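Local structure of HhaI Restriction Endonuclease (Haemophilus parahaemolyticus, 6UKF) at residues Lys16-Lys21 with Glu247-Phe252; Phe144-Asn149 with Leu242-Glu247. The protein cuts double-stranded DNA at a short specific sequence as the restriction endonuclease of a bacterial restriction-modification system. All coordinates share one frame; numbering follows the deposited sequence. Where two conformers were deposited one is given.

Overall arrangement
Both contacts lie on the helix 242-255, which ends near the C-terminus of the chain. Contact 2 uses its first residues, 242-247. Contact 1 uses the next part, 247-252, and E247 belongs to both. Their centres are about 16 Å apart. In sequence both segments of contact 2 fall within the span from 16 to 252 that contact 1 bridges. D248 OD1 and Y147 OH, hydrogen-bonded at 2.6 Å, connect the two contacts. Helix 242-255 so ties the end of helix 3-18, and through F252 the mixed sheet of strands 43-47 and 126-132, to the lead-in of strand 148-156 in the antiparallel sheet. That strand carries S151 and T153 of the calcium site.

Contact 1 of 2, residues Lys16-Lys21 with Glu247-Phe252; sequences KTYGNK and EDRKAF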
ATOM      1  N   LYS A  16      -3.969   9.441  23.035  1.00 10.75           N
ATOM      2  CA  LYS A  16      -4.801  10.067  24.058  1.00 12.52           C
ATOM      3  C   LYS A  16      -5.522   9.033  24.916  1.00 12.24           C
ATOM      4  O   LYS A  16      -5.832   9.305  26.080  1.00 12.96           O
ATOM      5  CB  LYS A  16      -5.813  11.022  23.422  1.00 19.07           C
ATOM      6  CG  LYS A  16      -7.030  10.339  22.834  1.00 23.15           C
ATOM      7  N   THR A  17      -5.794   7.850  24.367  1.00 11.31           N
ATOM      8  CA  THR A  17      -6.545   6.832  25.092  1.00 12.03           C
ATOM      9  C   THR A  17      -5.646   5.955  25.951  1.00 11.92           C
ATOM     10  O   THR A  17      -6.014   5.605  27.078  1.00 13.17           O
ATOM     11  CB  THR A  17      -7.306   5.945  24.100  1.00 12.35           C
ATOM     12  OG1 THR A  17      -8.172   6.753  23.294  1.00 14.18           O
ATOM     13  CG2 THR A  17      -8.126   4.894  24.833  1.00 14.79           C
ATOM     14  N   TYR A  18      -4.473   5.589  25.438  1.00 11.37           N
ATOM     15  CA  TYR A  18      -3.624   4.596  26.076  1.00 12.11           C
ATOM     16  C   TYR A  18      -2.266   5.134  26.488  1.00 14.02           C
ATOM     17  O   TYR A  18      -1.445   4.365  27.002  1.00 18.31           O
ATOM     18  CB  TYR A  18      -3.451   3.386  25.150  1.00 13.04           C
ATOM     19  CG  TYR A  18      -4.736   2.616  24.986  1.00 12.54           C
ATOM     20  CD1 TYR A  18      -5.305   1.956  26.067  1.00 13.85           C
ATOM     21  CD2 TYR A  18      -5.391   2.559  23.764  1.00 13.54           C
ATOM     22  CE1 TYR A  18      -6.482   1.256  25.939  1.00 14.11           C
ATOM     23  CE2 TYR A  18      -6.573   1.853  23.625  1.00 14.49           C
ATOM     24  CZ  TYR A  18      -7.112   1.206  24.720  1.00 12.09           C
ATOM     25  OH  TYR A  18      -8.284   0.501  24.602  1.00 14.58           O
ATOM     26  N   GLY A  19      -2.015   6.421  26.304  1.00 12.68           N
ATOM     27  CA  GLY A  19      -0.744   7.003  26.663  1.00 13.86           C
ATOM     28  C   GLY A  19       0.148   7.211  25.453  1.00 12.31           C
ATOM     29  O   GLY A  19      -0.017   6.593  24.399  1.00 11.08           O
ATOM     30  N   ASN A  20       1.129   8.095  25.627  1.00 12.48           N
ATOM     31  CA  ASN A  20       1.969   8.562  24.525  1.00 12.76           C
ATOM     32  C   ASN A  20       3.060   7.530  24.240  1.00 12.35           C
ATOM     33  O   ASN A  20       4.242   7.709  24.545  1.00 14.76           O
ATOM     34  CB  ASN A  20       2.536   9.934  24.854  1.00 16.03           C
ATOM     35  CG  ASN A  20       1.456  10.993  24.967  1.00 18.37           C
ATOM     36  OD1 ASN A  20       1.301  11.631  26.008  1.00 23.23           O
ATOM     37  ND2 ASN A  20       0.699  11.179  23.893  1.00 19.36           N
ATOM     38  N   LYS A  21       2.630   6.425  23.624  1.00 11.51           N
ATOM     39  CA  LYS A  21       3.501   5.295  23.327  1.00 11.35           C
ATOM     40  C   LYS A  21       3.422   4.861  21.871  1.00 10.79           C
ATOM     41  O   LYS A  21       3.988   3.820  21.518  1.00 13.63           O
ATOM     42  CB  LYS A  21       3.167   4.099  24.230  1.00 13.90           C
ATOM     43  CG  LYS A  21       3.183   4.406  25.717  1.00 15.11           C
ATOM     44  CD  LYS A  21       4.589   4.696  26.203  1.00 14.70           C
ATOM     45  CE  LYS A  21       5.446   3.440  26.204  1.00 15.79           C
ATOM     46  NZ  LYS A  21       6.826   3.691  26.709  1.00 16.14           N
ATOM     47  N   GLU A 247     -13.512  -8.750  23.415  1.00  9.57           N
ATOM     48  CA  GLU A 247     -12.354  -9.530  23.841  1.00  9.15           C
ATOM     49  C   GLU A 247     -11.091  -9.076  23.120  1.00  8.63           C
ATOM     50  O   GLU A 247      -9.996  -9.131  23.693  1.00  8.62           O
ATOM     51  CB  GLU A 247     -12.605 -11.026  23.660  1.00 12.14           C
ATOM     52  CG  GLU A 247     -12.690 -11.496  22.221  1.00 14.24           C
ATOM     53  CD  GLU A 247     -13.058 -12.966  22.111  1.00 16.23           C
ATOM     54  OE1 GLU A 247     -13.329 -13.603  23.152  1.00 16.49           O
ATOM     55  OE2 GLU A 247     -13.082 -13.486  20.976  1.00 19.57           O
ATOM     56  N   ASP A 248     -11.229  -8.591  21.884  1.00  7.88           N
ATOM     57  CA  ASP A 248     -10.071  -8.113  21.138  1.00  8.17           C
ATOM     58  C   ASP A 248      -9.540  -6.803  21.695  1.00  7.99           C
ATOM     59  O   ASP A 248      -8.324  -6.577  21.683  1.00  8.43           O
ATOM     60  CB  ASP A 248     -10.413  -8.004  19.654  1.00  8.18           C
ATOM     61  CG  ASP A 248     -10.389  -9.344  18.978  1.00  9.87           C
ATOM     62  OD1 ASP A 248     -10.803  -9.459  17.866  1.00 10.45           O
ATOM     63  OD2 ASP A 248      -9.889 -10.332  19.708  1.00 11.68           O
ATOM     64  N   ARG A 249     -10.417  -5.926  22.186  1.00  8.13           N
ATOM     65  CA  ARG A 249      -9.929  -4.728  22.855  0.60  9.16           C
ATOM     66  C   ARG A 249      -9.143  -5.099  24.107  1.00  8.28           C
ATOM     67  O   ARG A 249      -8.107  -4.494  24.401  1.00  8.66           O
ATOM     68  CB  ARG A 249     -11.089  -3.784  23.179  0.60 11.17           C
ATOM     69  CG  ARG A 249     -10.653  -2.423  23.728  0.60 14.87           C
ATOM     70  CD  ARG A 249      -9.788  -1.631  22.741  0.60 16.75           C
ATOM     71  NE  ARG A 249     -10.561  -0.928  21.718  0.60 14.40           N
ATOM     72  CZ  ARG A 249     -10.656   0.398  21.608  0.60 13.33           C
ATOM     73  NH1 ARG A 249     -10.025   1.205  22.453  0.60 11.60           N
ATOM     74  NH2 ARG A 249     -11.385   0.923  20.635  0.60 13.46           N
ATOM     75  N   LYS A 250      -9.606  -6.109  24.846  1.00  8.97           N
ATOM     76  CA  LYS A 250      -8.858  -6.555  26.016  1.00  9.44           C
ATOM     77  C   LYS A 250      -7.525  -7.172  25.618  1.00  7.82           C
ATOM     78  O   LYS A 250      -6.524  -6.992  26.318  1.00  8.91           O
ATOM     79  CB  LYS A 250      -9.704  -7.520  26.836  1.00 11.13           C
ATOM     80  CG  LYS A 250     -10.767  -6.784  27.611  1.00 15.77           C
ATOM     81  CD  LYS A 250     -11.557  -7.684  28.526  1.00 20.42           C
ATOM     82  CE  LYS A 250     -12.275  -6.860  29.576  1.00 20.71           C
ATOM     83  NZ  LYS A 250     -13.052  -7.729  30.491  1.00 21.66           N
ATOM     84  N   ALA A 251      -7.481  -7.882  24.490  1.00  8.14           N
ATOM     85  CA  ALA A 251      -6.209  -8.416  24.015  1.00  8.35           C
ATOM     86  C   ALA A 251      -5.218  -7.293  23.739  1.00  7.71           C
ATOM     87  O   ALA A 251      -4.030  -7.410  24.057  1.00  8.03           O
ATOM     88  CB  ALA A 251      -6.424  -9.251  22.753  1.00  9.39           C
ATOM     89  N   PHE A 252      -5.688  -6.200  23.136  1.00  7.28           N
ATOM     90  CA  PHE A 252      -4.813  -5.059  22.893  1.00  7.32           C
ATOM     91  C   PHE A 252      -4.340  -4.447  24.203  1.00  7.14           C
ATOM     92  O   PHE A 252      -3.157  -4.124  24.361  1.00  7.75           O
ATOM     93  CB  PHE A 252      -5.552  -4.010  22.066  1.00  7.40           C
ATOM     94  CG  PHE A 252      -4.728  -2.796  21.755  1.00  8.11           C
ATOM     95  CD1 PHE A 252      -3.663  -2.879  20.872  1.00  8.38           C
ATOM     96  CD2 PHE A 252      -5.011  -1.574  22.341  1.00  8.96           C
ATOM     97  CE1 PHE A 252      -2.900  -1.768  20.578  1.00  9.41           C
ATOM     98  CE2 PHE A 252      -4.245  -0.457  22.052  1.00 10.11           C
ATOM     99  CZ  PHE A 252      -3.193  -0.556  21.167  1.00 10.04           C
TER
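F252 has CG anti to the backbone N (chi1 -180°), which extends its ring from helix 242-255 toward Y18. R249 also starts anti, but its chain then turns twice, about CB-CG and CG-CD, and this carries the guanidinium to the Y18 hydroxyl. The edge of the F252 ring points at one face of the Y18 ring. This is a T-shaped pair with centroids 5.3 Å apart and planes at 71°. The closest carbons are F252 CE2 and Y18 CE2, 3.6 Å apart.

In the conformer described, R249 NH1 donates to Y18 OH over 2.9 Å with a nearly straight bond (167°). The oxygen lies in the guanidinium plane. R249 CD is also near, 3.2 Å from Y18 OH. The same hydroxyl is hydrogen-bonded to E253 OE2, one helical turn after R249, so two side chains of one helix grip it.

The contact joins the C-terminal end of helix 3-18 to helix 242-255. Y18 is the last residue of its helix, and G19 leaves the helical path with positive phi. R249 NH1 has a second partner on helix 3-18, Y13 OH. On the sheet side F252 packs on F43, I45 and I138, and its ring meets F128 edge-to-face.

Contact 2 of 2, residues Phe144-Asn149 with Leu242-Glu247; sequences FEHYFN and LFILNE. With PO4 (phosphate ion), chain Q.
H146 and I244 have the nearest CA atoms, 7.7 Å apart, where the turn before strand 148-156 meets the first part of helix 242-255. I244 CD1 reaches over one face of the H146 ring, 3.4 Å from its centroid and 18° off the normal, a CH-pi contact. I244 CD1 comes nearest to H146 ND1, at 3.2 Å. CG1 of I244 is anti to the carbonyl carbon (chi1 -61°), and the extended chi2 carries CD1 out to the ring. E145 CD lies over the opposite face of the imidazole.

The edge of the H146 ring binds a phosphate ion, probably from the crystallisation liquor. H146 ND1 donates to phosphate O4 over 2.7 Å, almost straight at 174°. K237 bonds to the backbone of Y147 and, through NZ, to the same ion.

The turn leads into the antiparallel sheet. The Y147 side chain reaches across to helix 242-255 and ends beside I244 and L245. L245 CD1 sits at the ring edge, 3.9 Å from Y147 CE2. I244 CG2 approaches the ring obliquely, 4.2 Å from CE1 of Y147. The OH of buried Y147 lies 3.4 Å from L245 CA; its partner is D248, and F139 stacks on the ring.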
ATOM      1  N   PHE A 144      -8.432 -11.420  12.112  1.00  8.17           N
ATOM      2  CA  PHE A 144      -8.696 -10.545  10.973  1.00  8.36           C
ATOM      3  C   PHE A 144     -10.031 -10.839  10.299  1.00  8.19           C
ATOM      4  O   PHE A 144     -10.758  -9.912   9.923  1.00  8.72           O
ATOM      5  CB  PHE A 144      -7.552 -10.707   9.967  1.00  8.95           C
ATOM      6  CG  PHE A 144      -7.508  -9.646   8.916  1.00  8.61           C
ATOM      7  CD1 PHE A 144      -6.786  -8.487   9.125  1.00  9.23           C
ATOM      8  CD2 PHE A 144      -8.172  -9.809   7.715  1.00  9.78           C
ATOM      9  CE1 PHE A 144      -6.733  -7.504   8.161  1.00 10.49           C
ATOM     10  CE2 PHE A 144      -8.124  -8.827   6.749  1.00  9.87           C
ATOM     11  CZ  PHE A 144      -7.403  -7.674   6.974  1.00 10.86           C
ATOM     12  N   GLU A 145     -10.363 -12.119  10.115  1.00  9.17           N
ATOM     13  CA  GLU A 145     -11.533 -12.470   9.317  1.00 10.11           C
ATOM     14  C   GLU A 145     -12.840 -12.032   9.965  1.00  9.42           C
ATOM     15  O   GLU A 145     -13.865 -11.968   9.278  1.00 10.83           O
ATOM     16  CB  GLU A 145     -11.560 -13.977   9.032  1.00 12.12           C
ATOM     17  CG  GLU A 145     -11.963 -14.874  10.205  1.00 13.64           C
ATOM     18  CD  GLU A 145     -10.842 -15.108  11.207  1.00 14.26           C
ATOM     19  OE1 GLU A 145      -9.814 -14.523  11.077  1.00 13.71           O
ATOM     20  OE2 GLU A 145     -11.062 -15.969  12.198  1.00 20.65           O
ATOM     21  N   HIS A 146     -12.834 -11.746  11.265  1.00  8.71           N
ATOM     22  CA  HIS A 146     -14.041 -11.287  11.937  1.00  9.43           C
ATOM     23  C   HIS A 146     -14.347  -9.824  11.658  1.00  8.33           C
ATOM     24  O   HIS A 146     -15.427  -9.352  12.032  1.00 10.19           O
ATOM     25  CB  HIS A 146     -13.912 -11.515  13.443  1.00  9.75           C
ATOM     26  CG  HIS A 146     -13.782 -12.957  13.816  1.00 11.14           C
ATOM     27  ND1 HIS A 146     -14.803 -13.865  13.636  1.00 14.10           N
ATOM     28  CD2 HIS A 146     -12.750 -13.651  14.348  1.00 13.52           C
ATOM     29  CE1 HIS A 146     -14.406 -15.056  14.046  1.00 16.25           C
ATOM     30  NE2 HIS A 146     -13.164 -14.954  14.484  1.00 15.83           N
ATOM     31  N   TYR A 147     -13.440  -9.110  11.006  1.00  8.18           N
ATOM     32  CA  TYR A 147     -13.566  -7.675  10.799  1.00  8.27           C
ATOM     33  C   TYR A 147     -13.637  -7.272   9.339  1.00  8.45           C
ATOM     34  O   TYR A 147     -14.349  -6.322   9.011  1.00  9.03           O
ATOM     35  CB  TYR A 147     -12.384  -6.961  11.462  1.00  9.06           C
ATOM     36  CG  TYR A 147     -12.400  -7.133  12.957  1.00  8.80           C
ATOM     37  CD1 TYR A 147     -11.780  -8.221  13.554  1.00  8.08           C
ATOM     38  CD2 TYR A 147     -13.069  -6.231  13.770  1.00  9.94           C
ATOM     39  CE1 TYR A 147     -11.808  -8.392  14.924  1.00  8.59           C
ATOM     40  CE2 TYR A 147     -13.100  -6.393  15.138  1.00 10.21           C
ATOM     41  CZ  TYR A 147     -12.473  -7.476  15.710  1.00  9.24           C
ATOM     42  OH  TYR A 147     -12.503  -7.632  17.075  1.00 10.50           O
ATOM     43  N   PHE A 148     -12.917  -7.957   8.453  1.00  8.55           N
ATOM     44  CA  PHE A 148     -12.821  -7.552   7.061  1.00  8.21           C
ATOM     45  C   PHE A 148     -13.209  -8.691   6.135  1.00  8.44           C
ATOM     46  O   PHE A 148     -12.811  -9.841   6.344  1.00 10.08           O
ATOM     47  CB  PHE A 148     -11.392  -7.118   6.700  1.00  8.94           C
ATOM     48  CG  PHE A 148     -11.048  -5.729   7.148  1.00  8.92           C
ATOM     49  CD1 PHE A 148     -11.464  -4.631   6.416  1.00  9.41           C
ATOM     50  CD2 PHE A 148     -10.301  -5.518   8.294  1.00  9.92           C
ATOM     51  CE1 PHE A 148     -11.148  -3.350   6.820  1.00  9.18           C
ATOM     52  CE2 PHE A 148      -9.982  -4.236   8.703  1.00 10.68           C
ATOM     53  CZ  PHE A 148     -10.408  -3.150   7.965  1.00 10.48           C
ATOM     54  N   ASN A 149     -13.994  -8.356   5.116  1.00  8.24           N
ATOM     55  CA  ASN A 149     -14.114  -9.191   3.934  1.00  9.03           C
ATOM     56  C   ASN A 149     -12.890  -8.969   3.056  1.00  8.85           C
ATOM     57  O   ASN A 149     -12.347  -7.863   2.992  1.00  9.75           O
ATOM     58  CB  ASN A 149     -15.367  -8.813   3.146  1.00 10.46           C
ATOM     59  CG  ASN A 149     -16.646  -9.041   3.934  1.00 12.76           C
ATOM     60  OD1 ASN A 149     -17.481  -8.144   4.067  1.00 18.87           O
ATOM     61  ND2 ASN A 149     -16.801 -10.243   4.467  1.00 12.68           N
ATOM     62  N   LEU A 242     -19.971  -8.105  18.466  1.00  9.26           N
ATOM     63  CA  LEU A 242     -19.566  -7.270  19.591  1.00  9.27           C
ATOM     64  C   LEU A 242     -18.828  -8.075  20.651  1.00  8.85           C
ATOM     65  O   LEU A 242     -18.038  -7.512  21.417  1.00  9.42           O
ATOM     66  CB  LEU A 242     -20.782  -6.588  20.211  1.00  9.80           C
ATOM     67  CG  LEU A 242     -21.610  -5.680  19.303  1.00 12.21           C
ATOM     68  CD1 LEU A 242     -22.594  -4.883  20.144  1.00 13.39           C
ATOM     69  CD2 LEU A 242     -20.728  -4.754  18.478  1.00 15.06           C
ATOM     70  N   PHE A 243     -19.079  -9.381  20.717  1.00  9.21           N
ATOM     71  CA  PHE A 243     -18.367 -10.230  21.663  1.00  9.56           C
ATOM     72  C   PHE A 243     -16.898 -10.349  21.279  1.00  9.46           C
ATOM     73  O   PHE A 243     -16.006 -10.196  22.124  1.00  9.74           O
ATOM     74  CB  PHE A 243     -19.041 -11.601  21.701  1.00 10.38           C
ATOM     75  CG  PHE A 243     -18.344 -12.588  22.575  1.00 12.52           C
ATOM     76  CD1 PHE A 243     -18.504 -12.554  23.948  1.00 16.84           C
ATOM     77  CD2 PHE A 243     -17.520 -13.552  22.024  1.00 18.02           C
ATOM     78  CE1 PHE A 243     -17.854 -13.463  24.755  1.00 20.70           C
ATOM     79  CE2 PHE A 243     -16.867 -14.465  22.822  1.00 20.52           C
ATOM     80  CZ  PHE A 243     -17.034 -14.421  24.191  1.00 20.53           C
ATOM     81  N   ILE A 244     -16.627 -10.613  20.001  1.00  9.52           N
ATOM     82  CA  ILE A 244     -15.248 -10.644  19.523  1.00 10.14           C
ATOM     83  C   ILE A 244     -14.598  -9.278  19.688  1.00  8.61           C
ATOM     84  O   ILE A 244     -13.445  -9.166  20.122  1.00  8.82           O
ATOM     85  CB  ILE A 244     -15.209 -11.129  18.061  1.00 12.07           C
ATOM     86  CG1 ILE A 244     -15.772 -12.552  17.977  1.00 15.05           C
ATOM     87  CG2 ILE A 244     -13.792 -11.034  17.500  1.00 13.21           C
ATOM     88  CD1 ILE A 244     -15.764 -13.151  16.597  1.00 19.55           C
ATOM     89  N   LEU A 245     -15.328  -8.218  19.345  1.00  8.64           N
ATOM     90  CA  LEU A 245     -14.786  -6.870  19.460  1.00  9.34           C
ATOM     91  C   LEU A 245     -14.300  -6.598  20.878  1.00  8.66           C
ATOM     92  O   LEU A 245     -13.195  -6.083  21.084  1.00  9.13           O
ATOM     93  CB  LEU A 245     -15.867  -5.868  19.068  1.00 11.03           C
ATOM     94  CG  LEU A 245     -15.476  -4.393  19.043  1.00 15.09           C
ATOM     95  CD1 LEU A 245     -14.687  -4.087  17.785  1.00 17.37           C
ATOM     96  CD2 LEU A 245     -16.719  -3.531  19.144  1.00 18.38           C
ATOM     97  N   ASN A 246     -15.112  -6.948  21.874  1.00  8.62           N
ATOM     98  CA  ASN A 246     -14.753  -6.639  23.253  1.00  9.60           C
ATOM     99  C   ASN A 246     -13.549  -7.450  23.717  1.00  9.41           C
ATOM    100  O   ASN A 246     -12.647  -6.908  24.362  1.00  9.90           O
ATOM    101  CB  ASN A 246     -15.953  -6.852  24.175  1.00 12.21           C
ATOM    102  CG  ASN A 246     -16.954  -5.716  24.097  1.00 16.69           C
ATOM    103  OD1 ASN A 246     -16.627  -4.612  23.662  1.00 22.36           O
ATOM    104  ND2 ASN A 246     -18.179  -5.980  24.530  1.00 18.69           N
ATOM    105  N   GLU A 247     -13.512  -8.750  23.415  1.00  9.57           N
ATOM    106  CA  GLU A 247     -12.354  -9.530  23.841  1.00  9.15           C
ATOM    107  C   GLU A 247     -11.091  -9.076  23.120  1.00  8.63           C
ATOM    108  O   GLU A 247      -9.996  -9.131  23.693  1.00  8.62           O
ATOM    109  CB  GLU A 247     -12.605 -11.026  23.660  1.00 12.14           C
ATOM    110  CG  GLU A 247     -12.690 -11.496  22.221  1.00 14.24           C
ATOM    111  CD  GLU A 247     -13.058 -12.966  22.111  1.00 16.23           C
ATOM    112  OE1 GLU A 247     -13.329 -13.603  23.152  1.00 16.49           O
ATOM    113  OE2 GLU A 247     -13.082 -13.486  20.976  1.00 19.57           O
TER
HETATM  114  P   PO4 Q 714     -17.535 -13.776  11.398  1.00 19.72           P
HETATM  115  O1  PO4 Q 714     -18.314 -12.752  10.609  1.00 20.22           O
HETATM  116  O2  PO4 Q 714     -18.350 -15.039  11.519  1.00 23.69           O
HETATM  117  O3  PO4 Q 714     -16.236 -14.080  10.695  1.00 24.24           O
HETATM  118  O4  PO4 Q 714     -17.240 -13.238  12.777  1.00 18.11           O